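Local atomic coordinates of similar to yteR (Bacilus subtilis) (Clostridium acetobutylicum, PDB entry 4WU0), a protein that probably hydrolyses unsaturated rhamnogalacturonan oligosaccharides derived from pectin, as a six-hairpin glycoside hydrolase of family GH105. Residues A[198-203]-A[315-320]; A[248-253]-A[334-339]; A[267-272]-A[348-353]; A[260-265]-A[299-304]; A[127-132]-A[172-177]. One frame throughout, in Å; residues are numbered along the deposited sequence.

Contact 1 of 5, residues A[198-203]-A[315-320]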
# COMPACT_ATOMS: atom_id res chain seq x y z
N TRP A 198 13.36 1.90 1.59
CA TRP A 198 12.75 1.96 0.27
C TRP A 198 11.48 2.78 0.34
O TRP A 198 10.63 2.55 1.21
CB TRP A 198 12.45 0.54 -0.22
CG TRP A 198 11.86 0.48 -1.59
CD1 TRP A 198 12.16 1.26 -2.66
CD2 TRP A 198 10.84 -0.43 -2.04
NE1 TRP A 198 11.40 0.89 -3.75
CE2 TRP A 198 10.59 -0.15 -3.38
CE3 TRP A 198 10.13 -1.46 -1.42
CZ2 TRP A 198 9.64 -0.85 -4.13
CZ3 TRP A 198 9.20 -2.15 -2.15
CH2 TRP A 198 8.97 -1.85 -3.50
N GLY A 199 11.35 3.74 -0.57
CA GLY A 199 10.21 4.64 -0.58
C GLY A 199 8.86 3.95 -0.55
O GLY A 199 8.00 4.25 0.29
N ARG A 200 8.65 3.02 -1.47
CA ARG A 200 7.34 2.39 -1.54
C ARG A 200 7.03 1.55 -0.29
O ARG A 200 5.89 1.51 0.15
CB ARG A 200 7.17 1.55 -2.81
CG ARG A 200 5.86 0.78 -2.81
CD ARG A 200 5.29 0.41 -4.17
NE ARG A 200 6.03 -0.64 -4.87
CZ ARG A 200 6.62 -0.50 -6.05
NH1 ARG A 200 7.21 -1.54 -6.61
NH2 ARG A 200 6.58 0.65 -6.71
N ALA A 201 8.04 0.95 0.30
CA ALA A 201 7.83 0.17 1.52
C ALA A 201 7.35 1.05 2.66
O ALA A 201 6.39 0.70 3.38
CB ALA A 201 9.07 -0.56 1.89
N MET A 202 7.99 2.19 2.86
CA MET A 202 7.46 3.13 3.84
C MET A 202 6.06 3.59 3.46
O MET A 202 5.22 3.76 4.32
CB MET A 202 8.36 4.35 4.01
CG MET A 202 9.55 4.12 4.91
SD MET A 202 9.11 3.79 6.64
CE MET A 202 8.36 5.33 7.19
N GLY A 203 5.81 3.80 2.17
CA GLY A 203 4.48 4.16 1.71
C GLY A 203 3.43 3.12 2.10
O GLY A 203 2.36 3.46 2.58
N LYS A 315 7.65 7.53 -13.66
CA LYS A 315 8.69 7.35 -12.65
C LYS A 315 8.28 6.44 -11.51
O LYS A 315 8.57 6.71 -10.33
CB LYS A 315 9.18 8.69 -12.11
CG LYS A 315 9.43 9.78 -13.17
CD LYS A 315 10.44 9.33 -14.24
CE LYS A 315 10.67 10.46 -15.24
NZ LYS A 315 11.68 10.10 -16.27
N ILE A 316 7.69 5.31 -11.88
CA ILE A 316 7.23 4.34 -10.90
C ILE A 316 8.18 3.14 -10.88
O ILE A 316 8.48 2.56 -11.90
CB ILE A 316 5.82 3.85 -11.24
CG1 ILE A 316 4.84 5.03 -11.36
CG2 ILE A 316 5.37 2.82 -10.23
CD1 ILE A 316 3.62 4.67 -12.17
N CYS A 317 8.66 2.78 -9.70
CA CYS A 317 9.48 1.58 -9.59
C CYS A 317 8.60 0.37 -9.88
O CYS A 317 7.63 0.15 -9.16
CB CYS A 317 10.08 1.46 -8.19
SG CYS A 317 10.98 -0.12 -7.99
N TYR A 318 8.90 -0.42 -10.89
CA TYR A 318 7.99 -1.48 -11.29
C TYR A 318 7.82 -2.56 -10.19
O TYR A 318 6.70 -3.05 -9.95
CB TYR A 318 8.43 -2.12 -12.61
CG TYR A 318 7.60 -3.31 -13.02
CD1 TYR A 318 6.23 -3.20 -13.24
CD2 TYR A 318 8.18 -4.56 -13.16
CE1 TYR A 318 5.48 -4.30 -13.60
CE2 TYR A 318 7.44 -5.66 -13.52
CZ TYR A 318 6.09 -5.52 -13.74
OH TYR A 318 5.35 -6.63 -14.10
N VAL A 319 8.93 -2.95 -9.59
CA VAL A 319 8.97 -4.05 -8.63
C VAL A 319 10.26 -3.96 -7.83
O VAL A 319 11.30 -3.55 -8.34
CB VAL A 319 8.89 -5.44 -9.34
CG1 VAL A 319 10.10 -5.67 -10.25
CG2 VAL A 319 8.75 -6.57 -8.32
N ALA A 320 10.19 -4.30 -6.56
CA ALA A 320 11.38 -4.54 -5.75
C ALA A 320 11.02 -5.56 -4.68
O ALA A 320 9.86 -5.66 -4.27
CB ALA A 320 11.89 -3.29 -5.11
O HOH W 1 7.20 -4.42 -5.75
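Arg200 reaches across to the backbone carbonyl of Cys317 and supplies the polar half of this contact. NH2 gives O of Cys317 a hydrogen bond of 2.7 Å, with 155° at the hydrogen; it lies in the carbonyl plane on a lone pair, and the oxygen stays close to the guanidinium plane. NH1 adds a weak second bond to Cys317 O at 3.1 Å, so two nitrogens grip one oxygen. With CG anti to the backbone N (chi1 174°) and a bend at chi3, the side chain turns its flat end to the 315-320 backbone. NH1 also donates to water 1 at 3.0 Å, which accepts from Ala320 N as well and bridges the two segments. Beyond them, NH2 is hydrogen-bonded to Ser265 OG.

The apolar half belongs to Trp198. Ala320 CB sits over the face of its six-membered ring, 3.5 Å from CZ2 and offset toward the rim, a CH-pi contact. On the opposite face lies CB of Arg200. Cys317 SG meets the indole obliquely, 4.2 Å from CZ2, as a loose sulfur-aromatic contact.

Trp198 occupies the N-cap position of helix 199-215. The contact thus ties the start of a barrel helix to the end of strand 311-317 and the loop that follows it, within the (alpha/alpha)6 barrel fold of six-hairpin glycosidases.

Contact 2 of 5, residues A[248-253]-A[334-339]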
# COMPACT_ATOMS: atom_id res chain seq x y z
N TRP A 248 9.63 12.36 -2.74
CA TRP A 248 10.53 11.43 -2.09
C TRP A 248 11.30 10.54 -3.07
O TRP A 248 10.82 10.23 -4.15
CB TRP A 248 9.76 10.57 -1.08
CG TRP A 248 9.40 11.34 0.16
CD1 TRP A 248 10.12 11.39 1.31
CD2 TRP A 248 8.25 12.17 0.37
NE1 TRP A 248 9.51 12.22 2.21
CE2 TRP A 248 8.36 12.71 1.66
CE3 TRP A 248 7.15 12.52 -0.42
CZ2 TRP A 248 7.40 13.59 2.21
CZ3 TRP A 248 6.20 13.40 0.11
CH2 TRP A 248 6.34 13.93 1.41
N TYR A 249 12.49 10.14 -2.64
CA TYR A 249 13.37 9.27 -3.42
C TYR A 249 13.10 7.79 -3.25
O TYR A 249 12.57 7.35 -2.22
CB TYR A 249 14.82 9.52 -3.01
CG TYR A 249 15.37 10.81 -3.51
CD1 TYR A 249 15.94 10.89 -4.77
CD2 TYR A 249 15.34 11.96 -2.72
CE1 TYR A 249 16.45 12.07 -5.24
CE2 TYR A 249 15.86 13.14 -3.18
CZ TYR A 249 16.39 13.19 -4.45
OH TYR A 249 16.91 14.37 -4.93
N GLN A 250 13.47 7.03 -4.27
CA GLN A 250 13.46 5.56 -4.22
C GLN A 250 14.19 5.01 -3.00
O GLN A 250 13.64 4.17 -2.28
CB GLN A 250 14.09 5.03 -5.52
CG GLN A 250 14.47 3.58 -5.57
CD GLN A 250 13.29 2.68 -5.89
OE1 GLN A 250 12.14 3.04 -5.64
NE2 GLN A 250 13.58 1.48 -6.39
N VAL A 251 15.42 5.46 -2.77
CA VAL A 251 16.14 5.15 -1.53
C VAL A 251 16.07 6.43 -0.68
O VAL A 251 16.73 7.44 -0.97
CB VAL A 251 17.58 4.69 -1.76
CG1 VAL A 251 18.25 4.33 -0.42
CG2 VAL A 251 17.60 3.49 -2.69
N LEU A 252 15.21 6.40 0.33
CA LEU A 252 14.67 7.63 0.92
C LEU A 252 15.68 8.63 1.46
O LEU A 252 15.49 9.85 1.32
CB LEU A 252 13.71 7.28 2.07
CG LEU A 252 12.36 6.73 1.62
CD1 LEU A 252 11.61 6.02 2.76
CD2 LEU A 252 11.51 7.84 1.05
N ASP A 253 16.72 8.12 2.12
CA ASP A 253 17.67 8.95 2.82
C ASP A 253 18.96 9.20 2.05
O ASP A 253 19.89 9.77 2.61
CB ASP A 253 18.01 8.33 4.18
CG ASP A 253 18.69 6.98 4.06
OD1 ASP A 253 18.43 6.29 3.05
OD2 ASP A 253 19.46 6.60 4.98
N TYR A 334 21.08 -2.66 -6.08
CA TYR A 334 19.89 -3.47 -6.32
C TYR A 334 18.64 -2.58 -6.50
O TYR A 334 17.88 -2.78 -7.44
CB TYR A 334 19.65 -4.55 -5.22
CG TYR A 334 18.24 -5.02 -5.38
CD1 TYR A 334 17.88 -5.81 -6.48
CD2 TYR A 334 17.24 -4.56 -4.53
CE1 TYR A 334 16.57 -6.14 -6.71
CE2 TYR A 334 15.91 -4.90 -4.76
CZ TYR A 334 15.58 -5.67 -5.85
OH TYR A 334 14.27 -5.97 -6.07
N TYR A 335 18.41 -1.63 -5.59
CA TYR A 335 17.18 -0.84 -5.68
C TYR A 335 17.16 0.03 -6.93
O TYR A 335 16.11 0.29 -7.48
CB TYR A 335 16.95 0.00 -4.43
CG TYR A 335 16.40 -0.80 -3.28
CD1 TYR A 335 15.05 -1.18 -3.25
CD2 TYR A 335 17.21 -1.22 -2.23
CE1 TYR A 335 14.54 -1.92 -2.21
CE2 TYR A 335 16.71 -1.96 -1.19
CZ TYR A 335 15.38 -2.32 -1.18
OH TYR A 335 14.85 -3.08 -0.14
N ILE A 336 18.33 0.48 -7.37
CA ILE A 336 18.41 1.30 -8.58
C ILE A 336 18.29 0.42 -9.84
O ILE A 336 17.94 0.92 -10.92
CB ILE A 336 19.73 2.09 -8.56
CG1 ILE A 336 19.79 2.98 -7.31
CG2 ILE A 336 19.92 2.93 -9.82
CD1 ILE A 336 18.54 3.76 -7.02
N SER A 337 18.55 -0.88 -9.70
CA SER A 337 18.55 -1.77 -10.86
C SER A 337 17.15 -2.10 -11.39
O SER A 337 17.01 -2.55 -12.55
CB SER A 337 19.26 -3.09 -10.56
OG SER A 337 18.42 -3.95 -9.79
N GLU A 338 16.12 -1.90 -10.58
CA GLU A 338 14.79 -2.34 -10.99
C GLU A 338 14.17 -1.34 -11.98
O GLU A 338 14.55 -0.17 -11.99
CB GLU A 338 13.87 -2.57 -9.78
CG GLU A 338 14.27 -3.75 -8.86
CD GLU A 338 13.91 -5.12 -9.42
OE1 GLU A 338 13.74 -5.26 -10.65
OE2 GLU A 338 13.83 -6.09 -8.63
N PRO A 339 13.24 -1.80 -12.82
CA PRO A 339 12.71 -0.90 -13.86
C PRO A 339 11.95 0.30 -13.31
O PRO A 339 11.29 0.20 -12.28
CB PRO A 339 11.72 -1.78 -14.63
CG PRO A 339 12.22 -3.20 -14.38
CD PRO A 339 12.78 -3.20 -13.00
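Gln250 points its amide at the backbone of Tyr335, joining a loop of the (alpha/alpha)6 barrel, between helices 223-240 and 264-279, to the short helix 332-337. NE2 donates to Tyr335 O over 3.0 Å, and the bond is fairly straight, 158° at the hydrogen. The oxygen lies near the amide plane, but the donor stands above the carbonyl plane, 38° out of it. A bend at chi2 (82°) swings the amide round to this carbonyl. At the other end of the same amide, OE1 takes a weak bond from Trp198 NE1, so both polar atoms of this buried group have partners.

Val251 and Tyr335 cross at about a right angle, with CG2 of the valine against CB of the tyrosine at 4.0 Å. From there the Tyr335 ring leads away from the loop, and its hydroxyl is hydrogen-bonded to ND1 of His176. Gln250 NE2 lies near the plane of that ring, at its edge, while CD2 of the neighbouring Tyr334 stands over the centre of one face. Ile336 comes in beside them, the end of its longer branch nearer the loop than its CB: CD1 lies 4.3 Å from Gln250 CG and 4.4 Å from Val251 CG2.

Contact 3 of 5, residues A[267-272]-A[348-353]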
# COMPACT_ATOMS: atom_id res chain seq x y z
N SER A 267 6.03 8.22 -3.20
CA SER A 267 5.67 9.60 -2.95
C SER A 267 4.16 9.77 -2.87
O SER A 267 3.66 10.47 -2.00
CB SER A 267 6.24 10.52 -4.05
OG SER A 267 7.65 10.57 -3.98
N SER A 268 3.42 9.13 -3.77
CA SER A 268 1.96 9.24 -3.76
C SER A 268 1.35 8.64 -2.50
O SER A 268 0.39 9.17 -1.94
CB SER A 268 1.37 8.56 -5.00
OG SER A 268 1.68 9.27 -6.20
N MET A 269 1.90 7.51 -2.08
CA MET A 269 1.43 6.81 -0.88
C MET A 269 1.64 7.69 0.34
O MET A 269 0.76 7.78 1.21
CB MET A 269 2.19 5.52 -0.69
CG MET A 269 1.86 4.46 -1.68
SD MET A 269 2.77 2.95 -1.35
CE MET A 269 2.27 2.02 -2.77
N ILE A 270 2.79 8.35 0.38
CA ILE A 270 3.13 9.21 1.52
C ILE A 270 2.18 10.41 1.54
O ILE A 270 1.69 10.81 2.60
CB ILE A 270 4.60 9.66 1.45
CG1 ILE A 270 5.49 8.44 1.64
CG2 ILE A 270 4.91 10.74 2.48
CD1 ILE A 270 6.93 8.62 1.24
N VAL A 271 1.94 11.01 0.38
CA VAL A 271 1.03 12.16 0.31
C VAL A 271 -0.38 11.78 0.73
O VAL A 271 -1.06 12.51 1.44
CB VAL A 271 1.05 12.77 -1.11
CG1 VAL A 271 -0.06 13.83 -1.27
CG2 VAL A 271 2.42 13.40 -1.35
N TYR A 272 -0.84 10.62 0.29
CA TYR A 272 -2.15 10.10 0.69
C TYR A 272 -2.23 9.98 2.20
O TYR A 272 -3.21 10.41 2.80
CB TYR A 272 -2.36 8.74 0.05
CG TYR A 272 -3.51 7.94 0.64
CD1 TYR A 272 -4.82 8.22 0.29
CD2 TYR A 272 -3.28 6.92 1.54
CE1 TYR A 272 -5.87 7.48 0.81
CE2 TYR A 272 -4.32 6.17 2.06
CZ TYR A 272 -5.61 6.45 1.68
OH TYR A 272 -6.62 5.67 2.19
N LEU A 348 -0.43 4.10 -9.88
CA LEU A 348 -1.71 4.69 -10.25
C LEU A 348 -2.69 4.70 -9.10
O LEU A 348 -3.39 5.68 -8.87
CB LEU A 348 -2.34 3.94 -11.44
CG LEU A 348 -1.59 4.03 -12.76
CD1 LEU A 348 -2.08 2.98 -13.74
CD2 LEU A 348 -1.75 5.39 -13.37
N GLY A 349 -2.81 3.60 -8.40
CA GLY A 349 -3.74 3.52 -7.29
C GLY A 349 -3.49 4.57 -6.22
O GLY A 349 -4.38 5.32 -5.85
N PRO A 350 -2.25 4.62 -5.70
CA PRO A 350 -1.93 5.64 -4.70
C PRO A 350 -2.12 7.05 -5.22
O PRO A 350 -2.54 7.92 -4.46
CB PRO A 350 -0.46 5.35 -4.37
CG PRO A 350 -0.35 3.87 -4.58
CD PRO A 350 -1.20 3.57 -5.77
N PHE A 351 -1.82 7.29 -6.49
CA PHE A 351 -2.06 8.63 -7.05
C PHE A 351 -3.55 8.98 -7.06
O PHE A 351 -3.95 10.09 -6.71
CB PHE A 351 -1.45 8.80 -8.44
CG PHE A 351 -1.68 10.17 -8.99
CD1 PHE A 351 -0.89 11.22 -8.59
CD2 PHE A 351 -2.74 10.42 -9.84
CE1 PHE A 351 -1.15 12.52 -9.05
CE2 PHE A 351 -2.97 11.70 -10.32
CZ PHE A 351 -2.16 12.75 -9.90
N LEU A 352 -4.40 8.05 -7.46
CA LEU A 352 -5.84 8.27 -7.39
C LEU A 352 -6.30 8.58 -5.98
O LEU A 352 -7.11 9.47 -5.76
CB LEU A 352 -6.58 7.02 -7.85
CG LEU A 352 -6.55 6.70 -9.34
CD1 LEU A 352 -6.97 5.24 -9.57
CD2 LEU A 352 -7.51 7.65 -10.05
N LEU A 353 -5.80 7.79 -5.02
CA LEU A 353 -6.19 7.96 -3.62
C LEU A 353 -5.72 9.29 -3.04
O LEU A 353 -6.47 9.97 -2.33
CB LEU A 353 -5.67 6.78 -2.77
CG LEU A 353 -6.30 5.44 -3.14
CD1 LEU A 353 -5.54 4.27 -2.48
CD2 LEU A 353 -7.76 5.39 -2.70
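Buried packing between two helices, with no hydrogen bond across, joins Ser268, Met269 and Tyr272 of helix 264-279 to Pro350, Phe351 and Leu353 of helix 345-360. The segment axes come within 8.0 Å and run in nearly the same direction, 29° apart. Pro350 carries the near end: its CB rests 3.7 Å from Ser268 CB and equally near Met269 CG. Met269 lies alongside the proline ring, pointing the same way; extended beyond CG (chi2 -179°), its chain brings CE to 3.7 Å from Pro350 CG.

This close, co-directional pairing is consistent with neighbouring helices in one layer of an (alpha/alpha)6 barrel. Helix 199-215 also packs on Met269 and Tyr272.

Ser268 OG sits at the edge of the Phe351 ring, near its plane, and gives its hydrogen bond to Ala264 O within its own helix. At the far end, Tyr272 crosses Leu353 at a slant, with CD1 3.5 Å from CB of the leucine. The Tyr272 hydroxyl is hydrogen-bonded to Asp211 OD1 of helix 199-215.

Contact 4 of 5, residues A[260-265]-A[299-304]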
# COMPACT_ATOMS: atom_id res chain seq x y z
N ASN A 260 20.08 7.53 -7.67
CA ASN A 260 18.80 7.63 -6.95
C ASN A 260 17.88 8.53 -7.76
O ASN A 260 18.35 9.31 -8.60
CB ASN A 260 19.01 8.22 -5.55
CG ASN A 260 17.98 7.76 -4.54
OD1 ASN A 260 16.96 7.15 -4.88
ND2 ASN A 260 18.24 8.06 -3.27
N TYR A 261 16.58 8.44 -7.49
CA TYR A 261 15.59 9.16 -8.28
C TYR A 261 14.33 9.37 -7.46
O TYR A 261 14.01 8.56 -6.58
CB TYR A 261 15.27 8.42 -9.58
CG TYR A 261 14.65 7.05 -9.42
CD1 TYR A 261 15.44 5.92 -9.21
CD2 TYR A 261 13.27 6.88 -9.51
CE1 TYR A 261 14.88 4.67 -9.09
CE2 TYR A 261 12.70 5.65 -9.40
CZ TYR A 261 13.50 4.54 -9.19
OH TYR A 261 12.91 3.31 -9.07
N LEU A 262 13.63 10.46 -7.77
CA LEU A 262 12.33 10.73 -7.18
C LEU A 262 11.35 9.72 -7.74
O LEU A 262 11.22 9.57 -8.95
CB LEU A 262 11.90 12.18 -7.53
CG LEU A 262 12.87 13.27 -7.08
CD1 LEU A 262 12.42 14.62 -7.60
CD2 LEU A 262 12.98 13.30 -5.57
N GLU A 263 10.65 9.02 -6.84
CA GLU A 263 9.85 7.86 -7.24
C GLU A 263 8.38 8.08 -6.90
O GLU A 263 8.02 8.51 -5.80
CB GLU A 263 10.43 6.59 -6.60
CG GLU A 263 9.89 5.29 -7.18
CD GLU A 263 8.52 4.90 -6.65
OE1 GLU A 263 8.27 5.15 -5.46
OE2 GLU A 263 7.69 4.31 -7.41
N ALA A 264 7.52 7.77 -7.87
CA ALA A 264 6.13 8.23 -7.84
C ALA A 264 5.22 7.44 -6.93
O ALA A 264 4.30 8.01 -6.32
CB ALA A 264 5.55 8.22 -9.25
N SER A 265 5.40 6.12 -6.86
CA SER A 265 4.46 5.33 -6.09
C SER A 265 4.64 5.57 -4.59
O SER A 265 3.66 5.85 -3.89
CB SER A 265 4.53 3.84 -6.45
OG SER A 265 5.71 3.23 -6.00
N ILE A 299 2.23 16.08 -9.11
CA ILE A 299 1.80 16.49 -10.44
C ILE A 299 2.99 17.04 -11.21
O ILE A 299 3.21 16.68 -12.39
CB ILE A 299 0.73 17.60 -10.37
CG1 ILE A 299 -0.47 17.16 -9.53
CG2 ILE A 299 0.28 18.02 -11.76
CD1 ILE A 299 -1.17 15.94 -10.01
N ASN A 300 3.73 17.94 -10.57
CA ASN A 300 4.87 18.56 -11.23
C ASN A 300 5.92 17.53 -11.68
O ASN A 300 6.44 17.60 -12.79
CB ASN A 300 5.55 19.58 -10.31
CG ASN A 300 4.68 20.79 -10.04
OD1 ASN A 300 3.78 21.12 -10.82
ND2 ASN A 300 4.95 21.48 -8.93
N GLU A 301 6.25 16.58 -10.82
CA GLU A 301 7.35 15.66 -11.11
C GLU A 301 6.94 14.47 -11.97
O GLU A 301 7.76 13.93 -12.71
CB GLU A 301 7.94 15.11 -9.82
CG GLU A 301 8.56 16.15 -8.92
CD GLU A 301 9.65 16.96 -9.58
OE1 GLU A 301 10.47 16.38 -10.31
OE2 GLU A 301 9.71 18.19 -9.36
N PHE A 302 5.69 14.03 -11.83
CA PHE A 302 5.32 12.70 -12.32
C PHE A 302 4.21 12.64 -13.38
O PHE A 302 4.04 11.61 -14.03
CB PHE A 302 4.96 11.80 -11.16
CG PHE A 302 6.02 11.70 -10.09
CD1 PHE A 302 7.32 11.37 -10.40
CD2 PHE A 302 5.69 11.92 -8.77
CE1 PHE A 302 8.26 11.26 -9.41
CE2 PHE A 302 6.64 11.82 -7.78
CZ PHE A 302 7.92 11.47 -8.10
N ILE A 303 3.44 13.71 -13.53
CA ILE A 303 2.33 13.72 -14.48
C ILE A 303 2.69 14.44 -15.78
O ILE A 303 3.20 15.55 -15.76
CB ILE A 303 1.06 14.39 -13.85
CG1 ILE A 303 0.56 13.59 -12.66
CG2 ILE A 303 -0.04 14.57 -14.87
CD1 ILE A 303 -0.06 12.26 -13.00
N LEU A 304 2.40 13.81 -16.91
CA LEU A 304 2.50 14.43 -18.22
C LEU A 304 1.20 14.18 -18.98
O LEU A 304 0.70 13.04 -19.02
CB LEU A 304 3.67 13.85 -19.03
CG LEU A 304 5.10 14.22 -18.61
CD1 LEU A 304 6.13 13.48 -19.48
CD2 LEU A 304 5.31 15.74 -18.69
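The Phe302 ring is sandwiched: Ala264 CB stands over the centre of one face and CB of its own neighbour Glu301 over the centre of the other. The alanine methyl makes a CH-pi contact, 3.7 Å from the ring centroid and only 13° off the normal. At the edge, near the ring plane, Leu262 O approaches CE1 to 3.4 Å, and the backbone carbon of Glu263 comes obliquely to 3.6 Å from CZ. In this way the last turn of helix 288-302 of the (alpha/alpha)6 barrel drops its phenylalanine onto the backbone that leads into the next-door helix 264-279. With CG anti to its carbonyl carbon (chi1 -55°), the ring projects over that helix start.

The start itself is held by an N-cap. Glu263 turns away from Phe302 and folds its carboxylate back: OE2 accepts from Ser265 N at 3.0 Å, from above the carboxylate plane, and from Ser265 OG at 2.7 Å on its syn lone pair. OE2 takes a further bond from Cys317 N, and OE1 one from Gly266 N, so the carboxylate gathers several donors, two of them backbone N-H groups of the helix's first turn. That probably steadies the backbone on which the ring lies.

Leu262 completes the contact beside the ring. Its CB is 4.1 Å from Phe302 CZ, and its CD1 reaches Glu301, 3.8 Å from OE1.

Contact 5 of 5, residues A[127-132]-A[172-177]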
# COMPACT_ATOMS: atom_id res chain seq x y z
N ILE A 127 9.29 -10.49 7.84
CA ILE A 127 8.28 -9.44 7.84
C ILE A 127 8.75 -8.39 6.85
O ILE A 127 9.82 -7.82 7.02
CB ILE A 127 8.13 -8.77 9.21
CG1 ILE A 127 7.73 -9.80 10.27
CG2 ILE A 127 7.08 -7.64 9.12
CD1 ILE A 127 7.81 -9.29 11.70
N TRP A 128 7.97 -8.14 5.81
CA TRP A 128 8.23 -7.01 4.90
C TRP A 128 7.14 -5.96 5.11
O TRP A 128 5.97 -6.30 5.33
CB TRP A 128 8.18 -7.41 3.43
CG TRP A 128 9.06 -8.55 2.95
CD1 TRP A 128 9.69 -9.51 3.70
CD2 TRP A 128 9.35 -8.84 1.58
NE1 TRP A 128 10.36 -10.38 2.86
CE2 TRP A 128 10.16 -9.99 1.56
CE3 TRP A 128 9.00 -8.24 0.37
CZ2 TRP A 128 10.63 -10.54 0.37
CZ3 TRP A 128 9.46 -8.78 -0.80
CH2 TRP A 128 10.27 -9.93 -0.80
N LEU A 129 7.53 -4.69 5.05
CA LEU A 129 6.56 -3.62 5.30
C LEU A 129 5.35 -3.75 4.37
O LEU A 129 4.21 -3.48 4.80
CB LEU A 129 7.19 -2.23 5.12
CG LEU A 129 8.22 -1.77 6.15
CD1 LEU A 129 8.71 -0.39 5.86
CD2 LEU A 129 7.63 -1.86 7.55
N ASP A 130 5.59 -4.11 3.11
CA ASP A 130 4.52 -4.26 2.13
C ASP A 130 3.36 -5.06 2.71
O ASP A 130 2.20 -4.74 2.46
CB ASP A 130 4.97 -4.99 0.84
CG ASP A 130 6.29 -4.50 0.26
OD1 ASP A 130 7.23 -4.26 1.01
OD2 ASP A 130 6.38 -4.39 -0.99
N GLY A 131 3.66 -6.14 3.44
CA GLY A 131 2.66 -7.06 3.93
C GLY A 131 1.67 -6.49 4.91
O GLY A 131 0.55 -6.99 5.04
N LEU A 132 2.08 -5.47 5.66
CA LEU A 132 1.18 -4.84 6.60
C LEU A 132 0.00 -4.20 5.89
O LEU A 132 -1.09 -4.14 6.44
CB LEU A 132 1.91 -3.80 7.45
CG LEU A 132 2.65 -4.37 8.67
CD1 LEU A 132 1.65 -4.89 9.69
CD2 LEU A 132 3.65 -5.44 8.27
N GLY A 172 14.33 7.27 12.40
CA GLY A 172 12.91 7.03 12.55
C GLY A 172 12.25 6.34 11.38
O GLY A 172 11.07 5.98 11.43
N LEU A 173 13.01 6.11 10.31
CA LEU A 173 12.50 5.37 9.17
C LEU A 173 12.51 3.87 9.46
O LEU A 173 13.21 3.42 10.38
CB LEU A 173 13.32 5.70 7.93
CG LEU A 173 13.32 7.17 7.48
CD1 LEU A 173 14.38 7.40 6.42
CD2 LEU A 173 11.96 7.60 6.93
N LEU A 174 11.73 3.11 8.70
CA LEU A 174 11.69 1.66 8.83
C LEU A 174 12.26 1.00 7.58
O LEU A 174 11.96 1.40 6.45
CB LEU A 174 10.25 1.14 9.06
CG LEU A 174 9.63 1.32 10.44
CD1 LEU A 174 9.37 2.77 10.74
CD2 LEU A 174 8.34 0.52 10.57
N TYR A 175 13.11 0.01 7.80
CA TYR A 175 13.69 -0.74 6.71
C TYR A 175 12.63 -1.57 6.00
O TYR A 175 11.61 -1.93 6.58
CB TYR A 175 14.80 -1.66 7.23
CG TYR A 175 15.96 -0.93 7.83
CD1 TYR A 175 17.00 -0.49 7.04
CD2 TYR A 175 16.01 -0.68 9.19
CE1 TYR A 175 18.08 0.19 7.60
CE2 TYR A 175 17.07 0.01 9.74
CZ TYR A 175 18.09 0.43 8.94
OH TYR A 175 19.16 1.10 9.49
N HIS A 176 12.91 -1.92 4.75
CA HIS A 176 11.99 -2.65 3.90
C HIS A 176 11.57 -4.00 4.52
O HIS A 176 10.39 -4.33 4.55
CB HIS A 176 12.68 -2.85 2.55
CG HIS A 176 11.83 -3.49 1.49
ND1 HIS A 176 12.31 -3.70 0.22
CD2 HIS A 176 10.57 -3.98 1.50
CE1 HIS A 176 11.38 -4.29 -0.51
NE2 HIS A 176 10.31 -4.45 0.24
N ALA A 177 12.53 -4.75 5.04
CA ALA A 177 12.26 -6.10 5.52
C ALA A 177 13.16 -6.53 6.66
O ALA A 177 14.24 -5.95 6.90
CB ALA A 177 12.40 -7.10 4.37
O HOH W 2 8.65 -5.64 -1.74
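Trp128 lays one face of its indole over the methyl of Ala177: CB is 4.0 Å from the centroid of the five-membered ring, a CH-pi contact. The two residues form an antiparallel non-hydrogen-bonded pair, with their side chains on the same face of a two-stranded sheet. His119 stacks on the indole, and Gln126 OE1 takes the bond from NE1.

The backbones are joined one residue on, where Leu129 N gives a nearly straight bond (170°) to His176 O at 2.9 Å. The Leu129 side chain then packs against the backbone of the incoming loop, CD1 3.4 Å from Tyr175 O and 3.9 Å from Leu174 CB; the two leucines cross at about a right angle.

His176 starts out away from 127-132, but with CG anti to its backbone N (chi1 -175°) the imidazole swings back towards Asp130. NE2 makes a weak bond to Asp130 OD1 at 3.2 Å, the carboxylate and ring planes only 20° apart. Water 2 lies in the ring plane, 2.8 Å from NE2, and donates to Asp130 OD2, giving the pair a second link. The other ring nitrogen, ND1, is hydrogen-bonded to Tyr335 OH; held at both nitrogens, the ring probably has its rotation set.

A short strand pair leading straight into helix 129-146, with polar side chains and a water gathered beside it, is consistent with the end of the (alpha/alpha)6 barrel where glycosidases of this fold generally have their sugar-binding cleft.

Overall arrangement
Along the chain, contact 5 closes before any other opens; the other four draw on residues 198-353, with contact 4 lying inside the spans of contacts 1 and 2, while contact 3 interleaves with contacts 1, 2 and 4, and contacts 1 and 2 with each other. Contact 1 sits in the middle, its centre about 7 Å from that of contact 2 and 11 to 12 Å from the rest. Contacts 3 and 4 share helix 264-279, and contacts 1 and 4 reach neighbouring strands of one three-stranded sheet. Contacts 4 and 5, about 22 Å apart between centres, do not touch. Contact 3 packs two barrel helices together; the others join loops, short strands and helix ends around them.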